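NigD-like protein (Bacteroides vulgatus ATCC 8482, PDB 3K6O) is of unknown function but belongs to the NigD-like family, pairing an N-terminal OB domain with a C-terminal beta-sandwich domain, and is probably an exported lipoprotein. Local coordinates at residues D29-V34 with V48-L53; Y63-A68 with Y75-N80; K89-N94 with I133-V138; A150-R155 with F172-Y177. All blocks are in the same frame, centred on the assembly; numbering follows the deposited sequence.

Contact 1: residues D29-V34 with V48-L53; sequences DAPYLV and VPYRDL. With SO4 (sulfate ion), chain F; SO4 (sulfate ion), chain G.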
# COMPACT_ATOMS: atom_id res chain seq x y z
N ASP A 29 -20.12 17.43 -3.26
CA ASP A 29 -19.33 18.67 -3.30
C ASP A 29 -18.02 18.61 -2.47
O ASP A 29 -17.43 19.63 -2.18
CB ASP A 29 -20.20 19.87 -2.92
CG ASP A 29 -20.58 19.92 -1.44
OD1 ASP A 29 -20.38 18.95 -0.70
OD2 ASP A 29 -21.13 20.95 -1.04
N ALA A 30 -17.58 17.40 -2.12
CA ALA A 30 -16.37 17.19 -1.36
C ALA A 30 -15.80 15.78 -1.69
O ALA A 30 -16.54 14.87 -2.05
CB ALA A 30 -16.65 17.34 0.16
N PRO A 31 -14.48 15.61 -1.59
CA PRO A 31 -13.92 14.28 -1.67
C PRO A 31 -14.33 13.45 -0.45
O PRO A 31 -14.60 14.00 0.64
CB PRO A 31 -12.40 14.53 -1.72
CG PRO A 31 -12.20 15.81 -1.10
CD PRO A 31 -13.47 16.61 -1.24
N TYR A 32 -14.40 12.15 -0.66
CA TYR A 32 -14.77 11.21 0.38
C TYR A 32 -13.74 10.12 0.39
O TYR A 32 -12.88 10.09 -0.48
CB TYR A 32 -16.21 10.67 0.20
CG TYR A 32 -16.49 9.89 -1.07
CD1 TYR A 32 -16.29 8.53 -1.14
CD2 TYR A 32 -16.99 10.53 -2.20
CE1 TYR A 32 -16.57 7.81 -2.32
CE2 TYR A 32 -17.28 9.83 -3.35
CZ TYR A 32 -17.06 8.48 -3.40
OH TYR A 32 -17.31 7.81 -4.57
N LEU A 33 -13.80 9.28 1.41
CA LEU A 33 -12.80 8.25 1.60
C LEU A 33 -13.44 6.88 1.42
O LEU A 33 -14.60 6.68 1.79
CB LEU A 33 -12.20 8.38 2.98
CG LEU A 33 -11.57 9.72 3.25
CD1 LEU A 33 -11.06 9.72 4.68
CD2 LEU A 33 -10.45 10.02 2.24
N VAL A 34 -12.69 5.95 0.83
CA VAL A 34 -13.15 4.57 0.69
C VAL A 34 -12.17 3.69 1.43
O VAL A 34 -10.99 3.70 1.11
CB VAL A 34 -13.25 4.17 -0.80
CG1 VAL A 34 -13.72 2.70 -0.99
CG2 VAL A 34 -14.17 5.19 -1.55
N VAL A 48 -7.47 18.38 10.07
CA VAL A 48 -6.46 18.71 9.08
C VAL A 48 -7.14 18.91 7.73
O VAL A 48 -8.28 18.45 7.54
CB VAL A 48 -5.39 17.60 8.98
CG1 VAL A 48 -4.64 17.49 10.30
CG2 VAL A 48 -6.05 16.26 8.57
N PRO A 49 -6.48 19.62 6.81
CA PRO A 49 -7.07 19.90 5.50
C PRO A 49 -7.36 18.64 4.71
O PRO A 49 -6.57 17.70 4.73
CB PRO A 49 -5.98 20.71 4.77
CG PRO A 49 -5.21 21.39 5.89
CD PRO A 49 -5.25 20.40 7.05
N TYR A 50 -8.49 18.63 4.01
CA TYR A 50 -8.80 17.49 3.15
C TYR A 50 -9.49 17.86 1.84
O TYR A 50 -9.56 17.04 0.95
CB TYR A 50 -9.65 16.47 3.94
CG TYR A 50 -11.11 16.83 3.94
CD1 TYR A 50 -11.57 17.89 4.72
CD2 TYR A 50 -12.02 16.16 3.13
CE1 TYR A 50 -12.91 18.25 4.72
CE2 TYR A 50 -13.36 16.51 3.12
CZ TYR A 50 -13.80 17.55 3.93
OH TYR A 50 -15.10 17.95 3.92
N ARG A 51 -10.02 19.06 1.71
CA ARG A 51 -10.89 19.39 0.57
C ARG A 51 -10.23 19.29 -0.79
O ARG A 51 -10.90 19.09 -1.78
CB ARG A 51 -11.48 20.79 0.71
CG ARG A 51 -12.52 20.84 1.78
CD ARG A 51 -13.27 22.17 1.74
NE ARG A 51 -14.19 22.26 2.85
CZ ARG A 51 -13.95 22.91 3.99
NH1 ARG A 51 -12.79 23.54 4.18
NH2 ARG A 51 -14.88 22.94 4.94
N ASP A 52 -8.91 19.42 -0.79
CA ASP A 52 -8.20 19.39 -2.07
C ASP A 52 -7.60 18.03 -2.42
O ASP A 52 -6.87 17.90 -3.42
CB ASP A 52 -7.15 20.51 -2.14
CG ASP A 52 -7.74 21.85 -1.73
OD1 ASP A 52 -8.79 22.23 -2.30
OD2 ASP A 52 -7.19 22.49 -0.82
N LEU A 53 -7.99 16.99 -1.68
CA LEU A 53 -7.58 15.66 -2.02
C LEU A 53 -8.25 15.27 -3.33
O LEU A 53 -9.37 15.67 -3.61
CB LEU A 53 -7.91 14.67 -0.90
CG LEU A 53 -7.07 14.89 0.36
CD1 LEU A 53 -7.61 14.11 1.54
CD2 LEU A 53 -5.62 14.53 0.10
S SO4 F . -9.47 22.56 3.46
O1 SO4 F . -10.55 23.39 2.89
O2 SO4 F . -8.41 22.53 2.45
O3 SO4 F . -8.94 23.08 4.73
O4 SO4 F . -10.01 21.23 3.81
S SO4 G . -14.02 24.29 7.92
O1 SO4 G . -15.21 23.44 7.76
O2 SO4 G . -12.91 23.77 7.14
O3 SO4 G . -14.32 25.63 7.40
O4 SO4 G . -13.65 24.29 9.34
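Ala30 and Arg51 lie opposite each other with CA atoms 6.2 Å apart, yet no backbone hydrogen bond joins 29-34 to 48-53; the second segment instead folds on itself as a type I turn from Tyr50 to Leu53, closed by Leu53 N bonding to Tyr50 O. Pro31 plugs against this turn: its CG stands 3.6 Å from Tyr50 O and equally near Arg51 O, while its CB meets Leu53 O at 3.7 Å. A proline suits the place, for its compact ring presents only C-H groups to these carbonyls. Tyr50 lies beside it. With CG set between backbone N and carbonyl carbon (chi1 83°), the ring brings CE2 to 3.7 Å from Pro31 O, which sits at the ring edge, and OH reaches the methyl of Ala30. Replacing Tyr50 by an alanine is likely to leave a gap beside Pro31 and the Ala30 methyl, where ring and hydroxyl had been. On the outer side, one sulfate oxygen, O4 of chain F, is gripped by two amides, Tyr50 N and Arg51 N, each at 163°. Arg51 runs extended from CG to NE, so that NH1 reaches O1 of the same ion at 2.6 Å and also O2 of the second sulfate, whose O1 takes NH2. His46 is hydrogen-bonded to sulfate too. The sulfates probably come from the crystallisation liquor, but the chemistry implies a turn with an inner side whose carbonyls and tyrosine ring meet Pro31 and Ala30, and an outer side whose N-H groups and guanidinium can hold anions.

Contact 2: residues Y63-A68 with Y75-N80; sequences YSFLEA and YNIRLN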
# COMPACT_ATOMS: atom_id res chain seq x y z
N TYR A 63 -9.23 8.18 11.86
CA TYR A 63 -10.66 8.46 11.79
C TYR A 63 -11.35 8.20 13.10
O TYR A 63 -10.95 7.33 13.86
CB TYR A 63 -11.33 7.58 10.70
CG TYR A 63 -10.42 7.31 9.52
CD1 TYR A 63 -10.00 8.36 8.70
CD2 TYR A 63 -9.96 6.04 9.25
CE1 TYR A 63 -9.14 8.15 7.62
CE2 TYR A 63 -9.08 5.80 8.15
CZ TYR A 63 -8.68 6.88 7.36
OH TYR A 63 -7.83 6.70 6.31
N SER A 64 -12.40 8.99 13.36
CA SER A 64 -13.37 8.73 14.39
C SER A 64 -14.72 8.51 13.74
O SER A 64 -15.23 9.38 13.02
CB SER A 64 -13.51 9.92 15.36
OG SER A 64 -12.32 10.16 16.08
N PHE A 65 -15.31 7.36 13.99
CA PHE A 65 -16.57 7.04 13.36
C PHE A 65 -17.67 7.60 14.23
O PHE A 65 -17.86 7.13 15.33
CB PHE A 65 -16.71 5.52 13.17
CG PHE A 65 -15.77 4.97 12.17
CD1 PHE A 65 -14.45 4.76 12.50
CD2 PHE A 65 -16.19 4.69 10.90
CE1 PHE A 65 -13.56 4.26 11.54
CE2 PHE A 65 -15.31 4.19 9.96
CZ PHE A 65 -14.00 3.97 10.28
N LEU A 66 -18.35 8.63 13.75
CA LEU A 66 -19.28 9.38 14.58
C LEU A 66 -20.71 8.83 14.57
O LEU A 66 -21.41 8.88 15.58
CB LEU A 66 -19.28 10.85 14.21
CG LEU A 66 -17.96 11.62 14.31
CD1 LEU A 66 -18.16 13.00 13.74
CD2 LEU A 66 -17.36 11.69 15.75
N GLU A 67 -21.15 8.32 13.43
CA GLU A 67 -22.50 7.76 13.31
C GLU A 67 -22.71 7.11 11.94
O GLU A 67 -21.93 7.34 10.99
CB GLU A 67 -23.53 8.89 13.50
CG GLU A 67 -23.61 9.77 12.26
CD GLU A 67 -23.68 11.25 12.53
OE1 GLU A 67 -23.94 11.63 13.68
OE2 GLU A 67 -23.47 12.04 11.57
N ALA A 68 -23.74 6.30 11.82
CA ALA A 68 -24.14 5.76 10.52
C ALA A 68 -24.37 6.91 9.54
O ALA A 68 -24.79 7.99 9.94
CB ALA A 68 -25.42 4.89 10.64
N TYR A 75 -20.58 5.48 6.98
CA TYR A 75 -20.37 6.28 8.18
C TYR A 75 -20.01 7.73 7.86
O TYR A 75 -19.41 8.02 6.83
CB TYR A 75 -19.24 5.70 9.02
CG TYR A 75 -19.48 4.30 9.51
CD1 TYR A 75 -20.19 4.07 10.69
CD2 TYR A 75 -18.97 3.22 8.83
CE1 TYR A 75 -20.42 2.79 11.14
CE2 TYR A 75 -19.18 1.94 9.27
CZ TYR A 75 -19.90 1.73 10.43
OH TYR A 75 -20.10 0.45 10.86
N ASN A 76 -20.38 8.60 8.79
CA ASN A 76 -19.92 9.98 8.83
C ASN A 76 -18.79 10.00 9.83
O ASN A 76 -18.94 9.47 10.93
CB ASN A 76 -21.02 10.92 9.30
CG ASN A 76 -22.17 11.00 8.34
OD1 ASN A 76 -21.99 10.85 7.11
ND2 ASN A 76 -23.37 11.28 8.87
N ILE A 77 -17.66 10.58 9.44
CA ILE A 77 -16.46 10.55 10.28
C ILE A 77 -15.87 11.93 10.57
O ILE A 77 -16.18 12.91 9.89
CB ILE A 77 -15.33 9.65 9.65
CG1 ILE A 77 -14.77 10.27 8.36
CG2 ILE A 77 -15.88 8.27 9.34
CD1 ILE A 77 -13.34 9.84 7.98
N ARG A 78 -15.02 11.97 11.59
CA ARG A 78 -14.09 13.06 11.78
C ARG A 78 -12.74 12.57 11.27
O ARG A 78 -12.25 11.50 11.67
CB ARG A 78 -13.96 13.45 13.27
CG ARG A 78 -12.90 14.47 13.51
CD ARG A 78 -12.96 15.10 14.87
NE ARG A 78 -12.90 14.14 15.95
CZ ARG A 78 -13.91 13.86 16.78
NH1 ARG A 78 -15.10 14.44 16.66
NH2 ARG A 78 -13.73 12.97 17.73
N LEU A 79 -12.13 13.36 10.40
CA LEU A 79 -10.80 13.07 9.90
C LEU A 79 -9.81 13.78 10.82
O LEU A 79 -9.66 14.99 10.72
CB LEU A 79 -10.65 13.55 8.46
CG LEU A 79 -9.28 13.39 7.81
CD1 LEU A 79 -8.85 11.89 7.76
CD2 LEU A 79 -9.28 14.01 6.42
N ASN A 80 -9.18 13.03 11.73
CA ASN A 80 -8.29 13.59 12.76
C ASN A 80 -6.89 13.93 12.23
O ASN A 80 -6.28 14.86 12.68
CB ASN A 80 -8.14 12.63 13.96
CG ASN A 80 -9.47 12.26 14.62
OD1 ASN A 80 -10.30 13.13 14.89
ND2 ASN A 80 -9.67 10.97 14.88
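Phe65 points the edge of its ring at the face of Tyr75, a T-shaped pair with planes 85° apart and centroids separated by 5.2 Å; Phe65 CD2 comes within 3.6 Å of Tyr75 CG. On the face of the sheet that carries Phe65 and Tyr63, Ile77 lies alongside both. Its CG1 takes the crowded position (chi1 68°), which sends CD1 to 3.7 Å from Tyr63 CD1, while Leu79 CD1 meets the edge of that tyrosine ring. Tyr63 OH bonds to Ala18 O. These residues belong to the antiparallel hairpin of strands 58-66 and 75-93 in the OB domain, interrupted by a classic beta bulge in which Leu66 and Glu67 both face Asn76. There Asn76 ND2 donates to the anti lone pair of Glu67 OE2 at 2.8 Å, the carboxylate and amide planes steeply turned against each other. Across the other face, Ser64 CB lies over the Arg78 guanidinium, and Asn80 ND2 gives Ser64 OG a nearly straight bond (175°, in the amide plane), as well as one to Asn62. With a leucine in place of Asn80, Ser64 OG would probably lose this donor and Arg78 NE its in-plane acceptor, OD1, though Gln45 would still hold NH1.

Contact 3: residues K89-N94 with I133-V138; sequences KIIGLN and ILNLVV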
# COMPACT_ATOMS: atom_id res chain seq x y z
N LYS A 89 2.93 1.86 -9.67
CA LYS A 89 2.52 0.83 -10.60
C LYS A 89 3.47 -0.35 -10.49
O LYS A 89 4.65 -0.17 -10.22
CB LYS A 89 2.63 1.34 -12.04
CG LYS A 89 1.62 2.42 -12.40
CD LYS A 89 2.21 3.26 -13.58
CE LYS A 89 1.31 4.42 -13.98
NZ LYS A 89 1.28 5.53 -12.94
N ILE A 90 2.96 -1.54 -10.77
CA ILE A 90 3.81 -2.68 -11.11
C ILE A 90 4.63 -2.39 -12.38
O ILE A 90 4.17 -1.71 -13.31
CB ILE A 90 2.96 -3.96 -11.23
CG1 ILE A 90 2.43 -4.32 -9.83
CG2 ILE A 90 3.77 -5.14 -11.89
CD1 ILE A 90 1.44 -5.50 -9.77
N ILE A 91 5.87 -2.85 -12.41
CA ILE A 91 6.68 -2.77 -13.62
C ILE A 91 7.21 -4.15 -14.03
O ILE A 91 7.25 -5.09 -13.24
CB ILE A 91 7.88 -1.80 -13.43
CG1 ILE A 91 8.82 -2.30 -12.36
CG2 ILE A 91 7.42 -0.35 -13.10
CD1 ILE A 91 10.21 -1.49 -12.32
N GLY A 92 7.69 -4.22 -15.26
CA GLY A 92 8.33 -5.42 -15.80
C GLY A 92 9.80 -5.42 -15.47
O GLY A 92 10.47 -4.40 -15.61
N LEU A 93 10.30 -6.55 -14.97
CA LEU A 93 11.71 -6.75 -14.73
C LEU A 93 12.26 -7.61 -15.87
O LEU A 93 11.80 -8.73 -16.07
CB LEU A 93 11.91 -7.45 -13.37
CG LEU A 93 13.28 -8.04 -13.11
CD1 LEU A 93 14.35 -6.93 -13.16
CD2 LEU A 93 13.35 -8.87 -11.77
N ASN A 94 13.23 -7.10 -16.61
CA ASN A 94 13.79 -7.80 -17.75
C ASN A 94 15.32 -7.68 -17.72
O ASN A 94 15.83 -6.99 -16.88
CB ASN A 94 13.16 -7.24 -19.03
CG ASN A 94 13.42 -5.77 -19.21
OD1 ASN A 94 14.57 -5.34 -19.27
ND2 ASN A 94 12.37 -4.99 -19.33
N ILE A 133 14.51 3.54 -4.06
CA ILE A 133 13.36 2.97 -4.79
C ILE A 133 12.99 1.58 -4.26
O ILE A 133 13.86 0.72 -4.02
CB ILE A 133 13.64 2.88 -6.34
CG1 ILE A 133 14.89 2.04 -6.68
CG2 ILE A 133 13.85 4.25 -6.93
CD1 ILE A 133 15.11 1.84 -8.20
N LEU A 134 11.71 1.40 -4.01
CA LEU A 134 11.11 0.09 -3.82
C LEU A 134 10.12 -0.19 -4.98
O LEU A 134 9.12 0.50 -5.12
CB LEU A 134 10.38 0.03 -2.48
CG LEU A 134 9.86 -1.37 -2.09
CD1 LEU A 134 11.02 -2.35 -1.77
CD2 LEU A 134 8.89 -1.31 -0.93
N ASN A 135 10.40 -1.23 -5.77
CA ASN A 135 9.47 -1.64 -6.83
C ASN A 135 8.86 -3.05 -6.62
O ASN A 135 9.42 -3.92 -5.94
CB ASN A 135 10.20 -1.65 -8.17
CG ASN A 135 10.48 -0.27 -8.71
OD1 ASN A 135 11.64 0.20 -8.74
ND2 ASN A 135 9.46 0.38 -9.16
N LEU A 136 7.71 -3.24 -7.22
CA LEU A 136 7.01 -4.53 -7.28
C LEU A 136 6.99 -4.94 -8.73
O LEU A 136 6.41 -4.24 -9.57
CB LEU A 136 5.58 -4.41 -6.78
CG LEU A 136 4.79 -5.72 -6.61
CD1 LEU A 136 5.45 -6.63 -5.59
CD2 LEU A 136 3.35 -5.41 -6.23
N VAL A 137 7.69 -6.02 -9.05
CA VAL A 137 7.96 -6.32 -10.41
C VAL A 137 7.41 -7.66 -10.80
O VAL A 137 7.31 -8.56 -9.98
CB VAL A 137 9.48 -6.29 -10.64
CG1 VAL A 137 10.08 -5.00 -10.01
CG2 VAL A 137 10.10 -7.56 -10.07
N VAL A 138 7.09 -7.80 -12.08
CA VAL A 138 6.93 -9.11 -12.72
C VAL A 138 8.24 -9.54 -13.34
O VAL A 138 8.78 -8.84 -14.20
CB VAL A 138 5.86 -9.06 -13.81
CG1 VAL A 138 5.63 -10.49 -14.49
CG2 VAL A 138 4.56 -8.49 -13.23
O HOH W 1 7.00 -0.58 -8.59
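Ile91 inserts its backbone between Leu136 and Val138, the pattern of a parallel strand pair. Its N bonds to Leu136 O at 3.2 Å and its O accepts Val138 N at 3.0 Å; farther on, Leu93 N donates to Val138 O at 2.9 Å, the donor tilted 28° from the carbonyl plane. The short segments cross at 63°, so the pairing stays brief. Where the chains part, a water fills in for direct bonds: it donates to Lys89 O and accepts from Asn135 ND2 (2.7 Å) and from Leu136 N. An asparagine suits this spot because its amide supplies a donor to the water.

The apolar contacts form two groups. In one, Ile90 touches Leu136 and Val138: CG1 packs against Leu136 CD2, and CG2 lies 3.7 Å from Val138 CG2. In the other, Val137 is flanked by Ile91 and Leu93, its CG1 meeting Ile91 CG1 and its CG2 meeting Leu93 CB at 3.8 Å. A chi1 of 63° tucks Ile91 CG1 over the backbone, and the side chain crosses that of Asn135 at about a right angle, bringing CD1 near ND2. The beta-branched Ile91 and Val137 suit extended strands, and each offers a methyl or methylene to the neighbouring strand.

Within the sandwich domain, strand 133-139 is also paired antiparallel with strand 149-157, while helix 98-101 covers Ile91 and Leu93 through Ile101, and Phe172 of strand 165-173 packs on Leu136.

Contact 4: residues A150-R155 with F172-Y177; sequences AHLELR and FKLDDY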
# COMPACT_ATOMS: atom_id res chain seq x y z
N ALA A 150 -0.33 -15.65 -8.48
CA ALA A 150 0.44 -14.57 -9.05
C ALA A 150 1.82 -14.60 -8.39
O ALA A 150 1.90 -14.71 -7.19
CB ALA A 150 -0.24 -13.23 -8.74
N HIS A 151 2.87 -14.46 -9.19
CA HIS A 151 4.23 -14.34 -8.70
C HIS A 151 4.87 -12.98 -9.03
O HIS A 151 5.10 -12.64 -10.21
CB HIS A 151 5.07 -15.48 -9.27
CG HIS A 151 4.56 -16.84 -8.92
ND1 HIS A 151 5.12 -17.62 -7.93
CD2 HIS A 151 3.52 -17.55 -9.43
CE1 HIS A 151 4.46 -18.76 -7.86
NE2 HIS A 151 3.49 -18.75 -8.76
N LEU A 152 5.15 -12.21 -7.98
CA LEU A 152 5.73 -10.86 -8.06
C LEU A 152 6.96 -10.78 -7.15
O LEU A 152 7.14 -11.62 -6.21
CB LEU A 152 4.70 -9.81 -7.60
CG LEU A 152 3.41 -9.77 -8.39
CD1 LEU A 152 2.35 -8.82 -7.77
CD2 LEU A 152 3.64 -9.50 -9.88
N GLU A 153 7.79 -9.76 -7.38
CA GLU A 153 8.95 -9.59 -6.52
C GLU A 153 9.08 -8.16 -6.10
O GLU A 153 8.85 -7.26 -6.89
CB GLU A 153 10.24 -10.07 -7.21
CG GLU A 153 10.14 -11.42 -7.93
CD GLU A 153 11.48 -11.90 -8.51
OE1 GLU A 153 12.50 -11.19 -8.29
OE2 GLU A 153 11.50 -12.97 -9.18
N LEU A 154 9.44 -7.96 -4.85
CA LEU A 154 9.75 -6.63 -4.37
C LEU A 154 11.26 -6.46 -4.51
O LEU A 154 12.01 -7.30 -4.05
CB LEU A 154 9.38 -6.45 -2.90
CG LEU A 154 8.02 -5.97 -2.43
CD1 LEU A 154 8.14 -5.88 -0.89
CD2 LEU A 154 7.57 -4.64 -3.05
N ARG A 155 11.66 -5.36 -5.13
CA ARG A 155 13.05 -5.08 -5.41
C ARG A 155 13.39 -3.71 -4.80
O ARG A 155 12.78 -2.70 -5.16
CB ARG A 155 13.25 -5.08 -6.93
CG ARG A 155 12.97 -6.43 -7.60
CD ARG A 155 13.94 -7.48 -7.04
NE ARG A 155 14.02 -8.71 -7.84
CZ ARG A 155 14.99 -9.03 -8.70
NH1 ARG A 155 16.01 -8.22 -8.94
NH2 ARG A 155 14.95 -10.21 -9.28
N PHE A 172 1.14 -0.53 -3.97
CA PHE A 172 1.31 -0.91 -5.36
C PHE A 172 -0.01 -1.33 -5.91
O PHE A 172 -0.63 -2.18 -5.36
CB PHE A 172 2.26 -2.09 -5.44
CG PHE A 172 3.65 -1.77 -4.92
CD1 PHE A 172 4.55 -1.11 -5.72
CD2 PHE A 172 4.02 -2.12 -3.63
CE1 PHE A 172 5.81 -0.80 -5.27
CE2 PHE A 172 5.31 -1.83 -3.15
CZ PHE A 172 6.19 -1.15 -3.97
N LYS A 173 -0.46 -0.73 -7.01
CA LYS A 173 -1.66 -1.18 -7.67
C LYS A 173 -1.49 -2.57 -8.25
O LYS A 173 -0.59 -2.79 -9.07
CB LYS A 173 -2.09 -0.21 -8.77
CG LYS A 173 -2.79 1.03 -8.25
CD LYS A 173 -3.45 1.86 -9.37
CE LYS A 173 -4.78 1.21 -9.87
NZ LYS A 173 -5.69 0.90 -8.72
N LEU A 174 -2.37 -3.48 -7.85
CA LEU A 174 -2.24 -4.90 -8.26
C LEU A 174 -2.73 -5.18 -9.70
O LEU A 174 -2.18 -6.04 -10.41
CB LEU A 174 -2.92 -5.79 -7.26
CG LEU A 174 -2.11 -6.03 -5.96
CD1 LEU A 174 -2.93 -6.76 -4.88
CD2 LEU A 174 -0.80 -6.81 -6.22
N ASP A 175 -3.74 -4.42 -10.10
CA ASP A 175 -4.39 -4.52 -11.40
C ASP A 175 -4.69 -5.98 -11.69
O ASP A 175 -5.52 -6.55 -10.97
CB ASP A 175 -3.54 -3.82 -12.47
CG ASP A 175 -3.47 -2.32 -12.26
OD1 ASP A 175 -4.45 -1.79 -11.78
OD2 ASP A 175 -2.43 -1.67 -12.54
N ASP A 176 -4.04 -6.60 -12.69
CA ASP A 176 -4.49 -7.93 -13.08
C ASP A 176 -4.06 -8.95 -12.03
O ASP A 176 -4.51 -10.04 -12.09
CB ASP A 176 -3.96 -8.38 -14.45
CG ASP A 176 -4.42 -7.54 -15.61
OD1 ASP A 176 -5.09 -6.49 -15.50
OD2 ASP A 176 -4.13 -8.00 -16.71
N TYR A 177 -3.16 -8.60 -11.10
CA TYR A 177 -2.68 -9.52 -10.06
C TYR A 177 -3.52 -9.46 -8.75
O TYR A 177 -3.17 -10.09 -7.76
CB TYR A 177 -1.21 -9.25 -9.78
CG TYR A 177 -0.37 -9.49 -11.01
CD1 TYR A 177 0.00 -10.75 -11.36
CD2 TYR A 177 0.00 -8.43 -11.84
CE1 TYR A 177 0.74 -11.00 -12.51
CE2 TYR A 177 0.72 -8.64 -12.99
CZ TYR A 177 1.10 -9.92 -13.31
OH TYR A 177 1.79 -10.13 -14.43
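Leu152 sets its CD2 methyl squarely over the Tyr177 ring, a CH-pi contact 4.0 Å from the centroid and only 5° off the ring normal. This is the close-packed end. The methyl of Ala150 reaches the edge of the same ring, CB to CD1 at 3.6 Å, so the tyrosine is met both on a face and at its rim; alanine is small enough to allow that approach. The other branch of Leu152, CD1, touches Leu174 CD2 at 4.0 Å. The CB of Tyr177 points toward strand 149-157, and placing CG beside the backbone N (chi1 -61°) lays the ring under Leu152 CD2. In the beta-sandwich domain the contact joins that strand to the end of strand 165-173 and the 3-10 turn after it, without a hydrogen bond across: side chains alone make the contact. Farther along, the backbones stand apart, the CA atoms of Leu154 and Phe172 being 10.2 Å from each other, and length makes up the difference: Leu154 CD2 meets Phe172 CE2 obliquely at 3.6 Å. On the partly exposed side of strand 149-157, OE1 of Glu153 lies almost in the plane of the Arg155 guanidinium and accepts from both NE and NH2, a side-on salt bridge, while Glu153 OE2 bonds to Asn139.

How the contacts relate
The four contacts form two touching pairs. Contacts 1 and 2, with centres 13 Å apart, meet in the OB domain, where Tyr50 CB packs 3.5 Å from Leu79 CD2 and Leu33 reaches Tyr63 and Ile77. Contacts 3 and 4 lie 8 Å apart between centres in the sandwich domain, sewn together by probable backbone hydrogen bonds such as Val137 N to Glu153 O at 2.7 Å. The long strand 75-93 runs from contact 2 to contact 3, whose centres are 36 Å apart. No active site is known: sulfates sit at contact 1, while one tetraethylene glycol lies about 4 Å from the Glu67 side chain and another about 4 Å from that of Val138, near Tyr177.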